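Long-range contacts in protease VP4 (Blotched snakehead virus, PDB 2GEF), which cleaves peptide bonds as a serine protease with a serine/lysine catalytic dyad, and probably processes the birnavirus structural polyprotein from which it derives: residues Tyr48-Gly53 with Leu104-Val109; Thr70-Lys75 with Val98-Asp103; Ser137-Ala142 with Gly157-Thr162. All coordinates share one frame; numbering follows the deposited sequence.

Interaction 1. Residues Tyr48-Gly53 with Leu104-Val109; sequences YIAVRG and LTILPV
The Tyr48 ring lies with one face on Pro108, whose CA stands 3.6 Å above the ring plane, over its centre; Pro108 CB approaches the same face in a CH-pi contact, 3.8 Å from the Tyr48 ring centroid. Pro108 N lies over this face too, while Ile106 CD1 comes to the ring obliquely. With CG swung anti to the carbonyl carbon (chi1 -78°), the tyrosine leans over the neighbouring strand, and its OH is hydrogen-bonded to Asn127 ND2. Behind this CH-pi contact the strands 43-52 and 104-109 run antiparallel, neighbours in a mixed sheet of the VP4 protease fold. Two hydrogen-bonded pairs join them. At Val51 and Thr105 the bonds are close to linear, Val51 N to Thr105 O at 175°; at Ile49 and Leu107 they are more bent, Ile49 N to Leu107 O at 155°. The sheet carries a different layer on each face. Ala50 CB meets Ile106 CG2 at 3.8 Å beside Leu104, and helix 138-146 covers this side through Leu141 and Ala144. On the other face Ile49 CG2 packs 3.6 Å from Val109 CG1, the two side chains crossing at about a right angle, while Leu107 reaches Val124 of strand 120-126. Beyond the last pair, Thr105 OG1 donates to Gly53 O at 2.9 Å, in the carbonyl plane and on a lone pair, and also bonds with His55 N.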
ATOM      1  N   TYR A  48      -0.964   3.810  -2.767  1.00 15.20           N
ATOM      2  CA  TYR A  48      -2.177   3.139  -3.232  1.00 15.14           C
ATOM      3  C   TYR A  48      -2.941   2.782  -1.980  1.00 16.28           C
ATOM      4  O   TYR A  48      -2.346   2.661  -0.898  1.00 19.65           O
ATOM      5  CB  TYR A  48      -1.876   1.824  -3.993  1.00 14.32           C
ATOM      6  CG  TYR A  48      -1.402   1.917  -5.451  1.00 13.52           C
ATOM      7  CD1 TYR A  48      -0.381   2.782  -5.857  1.00 13.51           C
ATOM      8  CD2 TYR A  48      -1.952   1.116  -6.389  1.00 18.82           C
ATOM      9  CE1 TYR A  48       0.045   2.841  -7.196  1.00 16.59           C
ATOM     10  CE2 TYR A  48      -1.556   1.187  -7.714  1.00 10.45           C
ATOM     11  CZ  TYR A  48      -0.586   2.029  -8.130  1.00 13.15           C
ATOM     12  OH  TYR A  48      -0.259   1.964  -9.555  1.00 17.25           O
ATOM     13  N   ILE A  49      -4.213   2.575  -2.146  1.00 15.02           N
ATOM     14  CA  ILE A  49      -5.105   2.227  -1.057  1.00 17.29           C
ATOM     15  C   ILE A  49      -5.657   0.917  -1.403  1.00 16.68           C
ATOM     16  O   ILE A  49      -5.993   0.790  -2.525  1.00 18.63           O
ATOM     17  CB  ILE A  49      -6.258   3.196  -0.778  1.00 16.67           C
ATOM     18  CG1 ILE A  49      -6.784   2.853   0.636  1.00 11.30           C
ATOM     19  CG2 ILE A  49      -7.373   3.243  -1.940  1.00 20.06           C
ATOM     20  CD1 ILE A  49      -7.776   3.737   1.131  1.00 16.25           C
ATOM     21  N   ALA A  50      -5.519  -0.078  -0.518  1.00 17.83           N
ATOM     22  CA  ALA A  50      -6.221  -1.365  -0.697  1.00 18.41           C
ATOM     23  C   ALA A  50      -7.597  -1.202   0.006  1.00 18.39           C
ATOM     24  O   ALA A  50      -7.648  -0.759   1.226  1.00 14.68           O
ATOM     25  CB  ALA A  50      -5.513  -2.415   0.013  1.00 17.26           C
ATOM     26  N   VAL A  51      -8.661  -1.568  -0.714  1.00 16.55           N
ATOM     27  CA  VAL A  51     -10.090  -1.552  -0.097  1.00 16.51           C
ATOM     28  C   VAL A  51     -10.684  -2.880  -0.338  1.00 16.50           C
ATOM     29  O   VAL A  51     -10.534  -3.464  -1.416  1.00 17.24           O
ATOM     30  CB  VAL A  51     -10.972  -0.380  -0.686  1.00 15.76           C
ATOM     31  CG1 VAL A  51     -12.267  -0.112   0.279  1.00 18.02           C
ATOM     32  CG2 VAL A  51     -10.146   0.867  -0.596  1.00 10.03           C
ATOM     33  N   ARG A  52     -11.323  -3.413   0.673  1.00 16.65           N
ATOM     34  CA  ARG A  52     -12.134  -4.666   0.456  1.00 15.66           C
ATOM     35  C   ARG A  52     -13.376  -4.513  -0.440  1.00 16.14           C
ATOM     36  O   ARG A  52     -14.081  -3.513  -0.437  1.00 14.20           O
ATOM     37  CB  ARG A  52     -12.373  -5.432   1.775  1.00 16.38           C
ATOM     38  CG  ARG A  52     -13.085  -4.620   2.947  1.00 17.69           C
ATOM     39  CD  ARG A  52     -13.708  -5.526   4.031  1.00 15.89           C
ATOM     40  NE  ARG A  52     -14.472  -4.755   5.051  1.00 14.85           N
ATOM     41  CZ  ARG A  52     -13.928  -4.133   6.085  1.00 17.35           C
ATOM     42  NH1 ARG A  52     -14.746  -3.555   6.911  1.00 29.40           N
ATOM     43  NH2 ARG A  52     -12.587  -3.995   6.263  1.00 17.16           N
ATOM     44  N   GLY A  53     -13.566  -5.543  -1.243  1.00 17.23           N
ATOM     45  CA  GLY A  53     -14.708  -5.743  -2.207  1.00 18.81           C
ATOM     46  C   GLY A  53     -14.131  -5.331  -3.562  1.00 18.32           C
ATOM     47  O   GLY A  53     -12.947  -5.033  -3.690  1.00 14.08           O
ATOM     48  N   LEU A 104     -10.171  -7.839  -2.825  1.00 10.59           N
ATOM     49  CA  LEU A 104      -9.837  -6.456  -2.482  1.00  9.50           C
ATOM     50  C   LEU A 104      -9.487  -5.879  -3.820  1.00  9.96           C
ATOM     51  O   LEU A 104      -9.274  -6.650  -4.767  1.00  6.67           O
ATOM     52  CB  LEU A 104      -8.613  -6.341  -1.541  1.00 10.66           C
ATOM     53  CG  LEU A 104      -8.684  -6.765  -0.021  1.00 11.77           C
ATOM     54  CD1 LEU A 104      -7.929  -8.093   0.216  1.00  7.51           C
ATOM     55  CD2 LEU A 104      -8.028  -5.639   0.902  1.00  8.66           C
ATOM     56  N   THR A 105      -9.503  -4.547  -3.899  1.00  8.16           N
ATOM     57  CA  THR A 105      -9.056  -3.834  -5.035  1.00  9.17           C
ATOM     58  C   THR A 105      -8.066  -2.833  -4.549  1.00 11.71           C
ATOM     59  O   THR A 105      -8.284  -2.255  -3.460  1.00 16.10           O
ATOM     60  CB  THR A 105     -10.301  -3.055  -5.566  1.00  8.96           C
ATOM     61  OG1 THR A 105     -11.299  -4.009  -5.877  1.00  6.67           O
ATOM     62  CG2 THR A 105      -9.989  -2.449  -6.868  1.00  7.63           C
ATOM     63  N   ILE A 106      -6.973  -2.584  -5.266  1.00 11.13           N
ATOM     64  CA  ILE A 106      -6.032  -1.515  -4.865  1.00  7.55           C
ATOM     65  C   ILE A 106      -6.063  -0.408  -5.952  1.00 10.08           C
ATOM     66  O   ILE A 106      -6.379  -0.654  -7.123  1.00  8.40           O
ATOM     67  CB  ILE A 106      -4.592  -2.098  -4.662  1.00  8.39           C
ATOM     68  CG1 ILE A 106      -4.144  -2.729  -5.965  1.00  8.19           C
ATOM     69  CG2 ILE A 106      -4.626  -3.167  -3.599  1.00  5.21           C
ATOM     70  CD1 ILE A 106      -2.677  -3.087  -6.196  1.00  4.31           C
ATOM     71  N   LEU A 107      -5.870   0.814  -5.531  1.00  9.15           N
ATOM     72  CA  LEU A 107      -6.074   2.005  -6.365  1.00 11.48           C
ATOM     73  C   LEU A 107      -4.986   3.029  -6.101  1.00 11.44           C
ATOM     74  O   LEU A 107      -4.655   3.306  -4.900  1.00 14.34           O
ATOM     75  CB  LEU A 107      -7.447   2.704  -6.095  1.00 10.97           C
ATOM     76  CG  LEU A 107      -8.692   1.762  -6.256  1.00 12.61           C
ATOM     77  CD1 LEU A 107      -9.909   2.318  -5.487  1.00 10.60           C
ATOM     78  CD2 LEU A 107      -8.991   1.563  -7.663  1.00 11.05           C
ATOM     79  N   PRO A 108      -4.443   3.637  -7.167  1.00 11.23           N
ATOM     80  CA  PRO A 108      -3.433   4.688  -6.835  1.00 11.56           C
ATOM     81  C   PRO A 108      -4.145   5.839  -6.192  1.00 10.75           C
ATOM     82  O   PRO A 108      -5.245   6.087  -6.520  1.00 12.49           O
ATOM     83  CB  PRO A 108      -2.769   5.042  -8.205  1.00 10.62           C
ATOM     84  CG  PRO A 108      -3.558   4.173  -9.255  1.00 12.56           C
ATOM     85  CD  PRO A 108      -4.700   3.475  -8.603  1.00  8.75           C
ATOM     86  N   VAL A 109      -3.550   6.529  -5.221  1.00 13.63           N
ATOM     87  CA  VAL A 109      -4.179   7.727  -4.637  1.00 12.04           C
ATOM     88  C   VAL A 109      -3.174   8.965  -4.526  1.00 12.90           C
ATOM     89  O   VAL A 109      -2.009   8.782  -4.045  1.00 13.57           O
ATOM     90  CB  VAL A 109      -4.745   7.373  -3.288  1.00 15.48           C
ATOM     91  CG1 VAL A 109      -5.567   6.064  -3.357  1.00 14.79           C
ATOM     92  CG2 VAL A 109      -3.652   7.172  -2.293  1.00 15.79           C
TER

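Interaction 2. Residues Thr70-Lys75 with Val98-Asp103; sequences TGDDHK and VKTRTD
Asp72 turns its CG between its own backbone N and carbonyl carbon (chi1 48°), which brings its carboxylate against the backbone of Thr100 and Arg101, while His74 swings CG anti to its carbonyl carbon and lays its ring beside Thr102 and Asp103. Both side chains belong to the turn of the beta hairpin formed by strands 67-69 and 75-77, built round a type I beta turn from Thr70 to Asp73; the partner is the loop that leads into strand 104-109. Asp72 OD2 takes Arg101 N at 2.7 Å through its syn lone pair. Asp72 OD1 has two donors, Thr100 N and Thr70 OG1, arriving from opposite faces of the carboxylate plane, so the group is gripped by three bonds and its rotation is fixed. Thr70 OG1 in turn accepts from His74 N and ties the turn to the same carboxylate. At the start of the turn Gly71 N donates to Val98 O at 2.6 Å. Lys99 lays CG against the backbone of the turn, 3.6 Å from Gly71 C. Lys75 also makes a cation-pi contact with Tyr67. One face of the His74 ring rests on the peptide between Arg101 and Thr102, with Thr102 N 3.5 Å above the plane and over its centre. At the ring's edge, in its plane, sits Asp103 OD1, the carboxylate turned 64° from the ring. The nearby negative charge would probably favour a proton on ND1. Asp103 OD1 receives His74 ND1 at 3.2 Å and Lys75 N at 2.9 Å from opposite faces of the carboxylate, and the backbone N-H of Lys75 points almost straight at it (172°).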
ATOM      1  N   THR A  70      -4.888 -14.304  -3.252  1.00 17.66           N
ATOM      2  CA  THR A  70      -4.543 -14.325  -1.835  1.00 18.02           C
ATOM      3  C   THR A  70      -4.362 -15.775  -1.383  1.00 16.02           C
ATOM      4  O   THR A  70      -4.428 -16.692  -2.152  1.00 16.32           O
ATOM      5  CB  THR A  70      -5.641 -13.685  -0.981  1.00 17.02           C
ATOM      6  OG1 THR A  70      -6.731 -14.611  -0.997  1.00 23.09           O
ATOM      7  CG2 THR A  70      -6.113 -12.365  -1.590  1.00 14.38           C
ATOM      8  N   GLY A  71      -3.920 -15.946  -0.176  1.00 17.92           N
ATOM      9  CA  GLY A  71      -3.536 -17.313   0.289  1.00 19.17           C
ATOM     10  C   GLY A  71      -4.739 -18.213   0.561  1.00 21.12           C
ATOM     11  O   GLY A  71      -4.562 -19.418   0.687  1.00 21.97           O
ATOM     12  N   ASP A  72      -5.953 -17.636   0.660  1.00 20.04           N
ATOM     13  CA  ASP A  72      -7.191 -18.384   0.624  1.00 19.00           C
ATOM     14  C   ASP A  72      -7.950 -18.145  -0.720  1.00 20.26           C
ATOM     15  O   ASP A  72      -9.164 -18.227  -0.706  1.00 21.70           O
ATOM     16  CB  ASP A  72      -8.110 -17.976   1.827  1.00 17.00           C
ATOM     17  CG  ASP A  72      -8.279 -16.453   2.023  1.00 17.19           C
ATOM     18  OD1 ASP A  72      -7.607 -15.617   1.360  1.00 18.42           O
ATOM     19  OD2 ASP A  72      -9.080 -16.030   2.875  1.00 14.45           O
ATOM     20  N   ASP A  73      -7.298 -17.786  -1.830  1.00 17.29           N
ATOM     21  CA  ASP A  73      -7.922 -17.870  -3.135  1.00 17.93           C
ATOM     22  C   ASP A  73      -8.893 -16.781  -3.513  1.00 19.79           C
ATOM     23  O   ASP A  73      -9.738 -16.986  -4.392  1.00 19.20           O
ATOM     24  CB  ASP A  73      -8.619 -19.202  -3.384  1.00 18.92           C
ATOM     25  CG  ASP A  73      -7.624 -20.314  -3.812  1.00 24.48           C
ATOM     26  OD1 ASP A  73      -6.753 -20.009  -4.637  1.00 26.51           O
ATOM     27  OD2 ASP A  73      -7.722 -21.476  -3.315  1.00 33.80           O
ATOM     28  N   HIS A  74      -8.796 -15.656  -2.821  1.00 18.59           N
ATOM     29  CA  HIS A  74      -9.504 -14.437  -3.153  1.00 18.00           C
ATOM     30  C   HIS A  74      -8.757 -13.644  -4.179  1.00 18.57           C
ATOM     31  O   HIS A  74      -7.585 -13.903  -4.422  1.00 19.20           O
ATOM     32  CB  HIS A  74      -9.740 -13.655  -1.883  1.00 13.52           C
ATOM     33  CG  HIS A  74     -10.825 -14.246  -1.115  1.00 16.23           C
ATOM     34  ND1 HIS A  74     -12.145 -14.050  -1.438  1.00 15.43           N
ATOM     35  CD2 HIS A  74     -10.810 -15.167  -0.121  1.00 19.24           C
ATOM     36  CE1 HIS A  74     -12.896 -14.791  -0.641  1.00 18.76           C
ATOM     37  NE2 HIS A  74     -12.110 -15.478   0.163  1.00 14.00           N
ATOM     38  N   LYS A  75      -9.435 -12.667  -4.751  1.00 18.39           N
ATOM     39  CA  LYS A  75      -8.732 -11.724  -5.690  1.00 18.61           C
ATOM     40  C   LYS A  75      -8.391 -10.361  -5.147  1.00 18.88           C
ATOM     41  O   LYS A  75      -9.148  -9.717  -4.361  1.00 17.29           O
ATOM     42  CB  LYS A  75      -9.559 -11.571  -7.007  1.00 16.98           C
ATOM     43  CG  LYS A  75      -9.939 -12.979  -7.457  1.00 15.19           C
ATOM     44  CD  LYS A  75     -11.154 -12.998  -8.287  1.00 22.81           C
ATOM     45  CE  LYS A  75     -11.634 -14.421  -8.588  1.00 28.34           C
ATOM     46  NZ  LYS A  75     -11.101 -14.900  -9.869  1.00 25.88           N
ATOM     47  N   VAL A  98      -0.809 -14.032   2.701  1.00  9.61           N
ATOM     48  CA  VAL A  98      -1.978 -13.450   3.296  1.00 10.03           C
ATOM     49  C   VAL A  98      -3.365 -14.061   2.915  1.00 11.17           C
ATOM     50  O   VAL A  98      -3.724 -14.251   1.766  1.00 10.66           O
ATOM     51  CB  VAL A  98      -1.937 -11.881   3.033  1.00  9.59           C
ATOM     52  CG1 VAL A  98      -2.226 -11.595   1.634  1.00  5.52           C
ATOM     53  CG2 VAL A  98      -2.809 -11.108   4.095  1.00 10.04           C
ATOM     54  N   LYS A  99      -4.187 -14.193   3.937  1.00 11.20           N
ATOM     55  CA  LYS A  99      -5.445 -14.837   3.782  1.00 11.36           C
ATOM     56  C   LYS A  99      -6.365 -13.672   4.218  1.00  8.36           C
ATOM     57  O   LYS A  99      -6.189 -13.063   5.244  1.00 10.04           O
ATOM     58  CB  LYS A  99      -5.513 -16.085   4.738  1.00 11.12           C
ATOM     59  CG  LYS A  99      -5.069 -17.421   4.075  1.00 14.03           C
ATOM     60  CD  LYS A  99      -4.917 -18.459   5.204  1.00 15.11           C
ATOM     61  CE  LYS A  99      -4.100 -19.810   4.876  1.00 22.99           C
ATOM     62  NZ  LYS A  99      -2.598 -19.739   4.835  1.00 23.83           N
ATOM     63  N   THR A 100      -7.266 -13.301   3.374  1.00  8.94           N
ATOM     64  CA  THR A 100      -8.057 -12.119   3.582  1.00  8.18           C
ATOM     65  C   THR A 100      -9.545 -12.406   3.800  1.00  7.58           C
ATOM     66  O   THR A 100     -10.173 -11.508   4.238  1.00  5.56           O
ATOM     67  CB  THR A 100      -7.945 -11.213   2.454  1.00  6.42           C
ATOM     68  OG1 THR A 100      -8.377 -11.905   1.292  1.00  4.06           O
ATOM     69  CG2 THR A 100      -6.366 -10.614   2.349  1.00  6.77           C
ATOM     70  N   ARG A 101     -10.081 -13.629   3.496  1.00  8.33           N
ATOM     71  CA  ARG A 101     -11.562 -13.890   3.424  1.00 10.32           C
ATOM     72  C   ARG A 101     -12.430 -12.822   2.578  1.00 10.65           C
ATOM     73  O   ARG A 101     -13.659 -12.750   2.632  1.00  9.31           O
ATOM     74  CB  ARG A 101     -12.195 -14.213   4.811  1.00 12.56           C
ATOM     75  CG  ARG A 101     -11.445 -13.709   6.073  1.00 16.33           C
ATOM     76  CD  ARG A 101     -12.126 -13.988   7.446  1.00 15.60           C
ATOM     77  NE  ARG A 101     -11.780 -12.820   8.306  1.00 25.54           N
ATOM     78  CZ  ARG A 101     -12.193 -11.574   8.037  1.00 23.18           C
ATOM     79  NH1 ARG A 101     -12.969 -11.386   6.966  1.00 24.54           N
ATOM     80  NH2 ARG A 101     -11.790 -10.539   8.753  1.00 14.65           N
ATOM     81  N   THR A 102     -11.784 -12.080   1.681  1.00 10.15           N
ATOM     82  CA  THR A 102     -12.509 -11.154   0.836  1.00  9.98           C
ATOM     83  C   THR A 102     -11.640 -10.815  -0.395  1.00  9.92           C
ATOM     84  O   THR A 102     -10.394 -10.849  -0.362  1.00  5.75           O
ATOM     85  CB  THR A 102     -12.899  -9.871   1.657  1.00 13.06           C
ATOM     86  OG1 THR A 102     -13.535  -8.932   0.772  1.00 18.34           O
ATOM     87  CG2 THR A 102     -11.563  -9.149   2.325  1.00  6.88           C
ATOM     88  N   ASP A 103     -12.301 -10.464  -1.482  1.00 10.27           N
ATOM     89  CA  ASP A 103     -11.578  -9.785  -2.574  1.00 11.74           C
ATOM     90  C   ASP A 103     -11.155  -8.390  -2.184  1.00 11.00           C
ATOM     91  O   ASP A 103     -11.780  -7.755  -1.358  1.00 13.63           O
ATOM     92  CB  ASP A 103     -12.458  -9.717  -3.864  1.00 11.14           C
ATOM     93  CG  ASP A 103     -12.816 -11.126  -4.403  1.00 11.67           C
ATOM     94  OD1 ASP A 103     -12.216 -12.111  -4.044  1.00 16.16           O
ATOM     95  OD2 ASP A 103     -13.748 -11.272  -5.209  1.00 22.89           O
TER

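Interaction 3. Residues Ser137-Ala142 with Gly157-Thr162; sequences SSIALA and GCLSGT
Leu159 lies over the first turn of helix 138-146, its CG 3.8 Å from Ser138 CB and its CD1 methyl 3.6 Å from Ser138 O. Chi1 of -76° puts the leucine branch anti to its carbonyl carbon and directs it at the helix, where CD1 also comes within 4.4 Å of Ala142 CB, one turn further on. Leu200 of helix 200-209 and Val164 of strand 163-165 touch the same leucine and add to its apolar surroundings. Ile139, next on the helix, meets Gly157, two residues before Leu159: CG1 lies 3.6 Å from Gly157 O, and CD1 reaches over Gly157 CA at 3.8 Å. Gly157 has backbone angles that by themselves call for glycine, and it brings its main chain directly against the isoleucine. Helix 138-142 and strand 158-160 run 74° apart; the contact centres on Ser138, Ile139, Gly157 and Leu159. Ser138 turns its hydroxyl back to Gln135 O and leaves CB to face the strand. The catalytic nucleophile Ser136 immediately precedes this segment, and its backbone is hydrogen-bonded to Gly157; the side chain of Cys158 is about 5 Å from that of the nucleophile. The side chain of Lys173, the general base of the dyad, is about 7 Å from Gly157. Polar pairing between the two segments is slight: Ile139 N points at Gly157 O over 3.4 Å in a weak bond. The chemistry therefore implies that apolar packing by Leu159 and Ile139 probably does more than hydrogen bonding to hold the helix start to the strand beside the active site.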
ATOM      1  N   SER A 137       2.585  -5.262  -0.032  1.00  8.51           N
ATOM      2  CA  SER A 137       1.249  -4.761   0.264  1.00  7.88           C
ATOM      3  C   SER A 137       0.534  -5.593   1.279  1.00  7.72           C
ATOM      4  O   SER A 137      -0.584  -5.269   1.667  1.00  8.82           O
ATOM      5  CB  SER A 137       0.382  -4.766  -0.996  1.00  8.43           C
ATOM      6  OG  SER A 137       0.213  -6.068  -1.556  1.00  7.02           O
ATOM      7  N   SER A 138       1.151  -6.688   1.712  1.00  6.40           N
ATOM      8  CA  SER A 138       0.454  -7.699   2.474  1.00  6.49           C
ATOM      9  C   SER A 138      -0.081  -7.185   3.767  1.00  5.87           C
ATOM     10  O   SER A 138      -1.129  -7.647   4.161  1.00  5.02           O
ATOM     11  CB  SER A 138       1.316  -8.999   2.680  1.00  7.17           C
ATOM     12  OG  SER A 138       1.647  -9.544   1.382  1.00  5.54           O
ATOM     13  N   ILE A 139       0.666  -6.338   4.476  1.00  5.65           N
ATOM     14  CA  ILE A 139       0.176  -5.748   5.647  1.00  6.76           C
ATOM     15  C   ILE A 139      -1.080  -4.894   5.362  1.00  9.00           C
ATOM     16  O   ILE A 139      -2.058  -5.082   6.041  1.00  6.94           O
ATOM     17  CB  ILE A 139       1.143  -4.914   6.234  1.00  8.08           C
ATOM     18  CG1 ILE A 139       2.395  -5.770   6.767  1.00 11.48           C
ATOM     19  CG2 ILE A 139       0.532  -4.214   7.451  1.00 10.16           C
ATOM     20  CD1 ILE A 139       3.447  -4.758   7.450  1.00 14.86           C
ATOM     21  N   ALA A 140      -1.046  -3.972   4.361  1.00  9.69           N
ATOM     22  CA  ALA A 140      -2.254  -3.212   3.919  1.00 10.60           C
ATOM     23  C   ALA A 140      -3.489  -4.108   3.574  1.00 10.75           C
ATOM     24  O   ALA A 140      -4.666  -3.905   3.955  1.00 11.89           O
ATOM     25  CB  ALA A 140      -1.812  -2.328   2.651  1.00  9.35           C
ATOM     26  N   LEU A 141      -3.251  -5.078   2.725  1.00  9.22           N
ATOM     27  CA  LEU A 141      -4.319  -6.133   2.526  1.00  7.92           C
ATOM     28  C   LEU A 141      -5.047  -6.629   3.687  1.00  4.56           C
ATOM     29  O   LEU A 141      -6.264  -6.682   3.719  1.00  3.90           O
ATOM     30  CB  LEU A 141      -3.713  -7.371   1.815  1.00  7.63           C
ATOM     31  CG  LEU A 141      -3.201  -6.954   0.428  1.00  6.90           C
ATOM     32  CD1 LEU A 141      -2.653  -8.095  -0.524  1.00  9.20           C
ATOM     33  CD2 LEU A 141      -4.045  -5.941  -0.275  1.00  5.80           C
ATOM     34  N   ALA A 142      -4.280  -7.172   4.584  1.00  6.05           N
ATOM     35  CA  ALA A 142      -4.711  -7.583   5.945  1.00  9.01           C
ATOM     36  C   ALA A 142      -5.518  -6.576   6.731  1.00  7.89           C
ATOM     37  O   ALA A 142      -6.568  -6.868   7.254  1.00  6.56           O
ATOM     38  CB  ALA A 142      -3.521  -7.940   6.817  1.00  9.18           C
ATOM     39  N   GLY A 157       5.302  -4.348   3.979  1.00  6.20           N
ATOM     40  CA  GLY A 157       5.823  -5.493   4.574  1.00  9.28           C
ATOM     41  C   GLY A 157       5.194  -6.705   3.948  1.00 11.08           C
ATOM     42  O   GLY A 157       3.991  -6.711   3.730  1.00 10.65           O
ATOM     43  N   CYS A 158       6.031  -7.661   3.534  1.00 11.84           N
ATOM     44  CA  CYS A 158       5.500  -8.985   3.184  1.00 12.79           C
ATOM     45  C   CYS A 158       5.078  -9.736   4.430  1.00 13.50           C
ATOM     46  O   CYS A 158       5.457  -9.371   5.570  1.00 13.78           O
ATOM     47  CB  CYS A 158       6.471  -9.818   2.362  1.00 14.00           C
ATOM     48  SG  CYS A 158       6.989  -9.012   0.893  1.00 17.06           S
ATOM     49  N   LEU A 159       4.233 -10.742   4.218  1.00 13.31           N
ATOM     50  CA  LEU A 159       3.733 -11.558   5.314  1.00 12.77           C
ATOM     51  C   LEU A 159       4.148 -13.018   5.199  1.00 12.65           C
ATOM     52  O   LEU A 159       4.108 -13.607   4.125  1.00 11.28           O
ATOM     53  CB  LEU A 159       2.207 -11.426   5.530  1.00 11.82           C
ATOM     54  CG  LEU A 159       1.803 -10.107   6.242  1.00 11.83           C
ATOM     55  CD1 LEU A 159       0.330 -10.076   6.310  1.00 11.31           C
ATOM     56  CD2 LEU A 159       2.372 -10.096   7.659  1.00  8.19           C
ATOM     57  N   SER A 160       4.638 -13.528   6.316  1.00 11.63           N
ATOM     58  CA  SER A 160       4.729 -14.992   6.581  1.00 11.80           C
ATOM     59  C   SER A 160       3.855 -15.473   7.729  1.00 11.81           C
ATOM     60  O   SER A 160       4.295 -15.364   8.830  1.00 12.90           O
ATOM     61  CB  SER A 160       6.138 -15.291   7.019  1.00 11.51           C
ATOM     62  OG  SER A 160       6.345 -16.626   7.037  1.00 13.31           O
ATOM     63  N   GLY A 161       2.680 -16.083   7.485  1.00 12.07           N
ATOM     64  CA  GLY A 161       1.673 -16.191   8.516  1.00  9.49           C
ATOM     65  C   GLY A 161       1.446 -14.753   9.064  1.00 11.85           C
ATOM     66  O   GLY A 161       1.080 -13.867   8.340  1.00  8.67           O
ATOM     67  N   THR A 162       1.592 -14.571  10.359  1.00 11.80           N
ATOM     68  CA  THR A 162       1.334 -13.268  11.034  1.00 13.20           C
ATOM     69  C   THR A 162       2.684 -12.492  11.310  1.00 13.00           C
ATOM     70  O   THR A 162       2.640 -11.370  11.815  1.00 15.88           O
ATOM     71  CB  THR A 162       0.586 -13.542  12.436  1.00 14.70           C
ATOM     72  OG1 THR A 162       0.078 -12.323  12.967  1.00 19.55           O
ATOM     73  CG2 THR A 162       1.524 -13.984  13.365  1.00 11.28           C
TER

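How the interactions relate
Along the chain, interaction 2 falls within the connection that interaction 1 spans, and interaction 3 follows both. The centres of interactions 1 and 2 are about 14 Å apart, as are those of interactions 1 and 3, yet the first two are continuous: Asp103 runs into strand 104-109, Leu104 N probably bonds to Lys75 O, and Gly53 N probably bonds to Asp103 O. Helix 138-146 links all three. Leu141 packs on Ala50 and Leu104 of the sheet and on Val98 of the loop, whose CG2 also meets Leu159; interactions 2 and 3 lie about 11 Å apart. The helix that follows the nucleophile is thus packed between the 43-52/104-109 sheet, the 98-103 loop and strand 154-160.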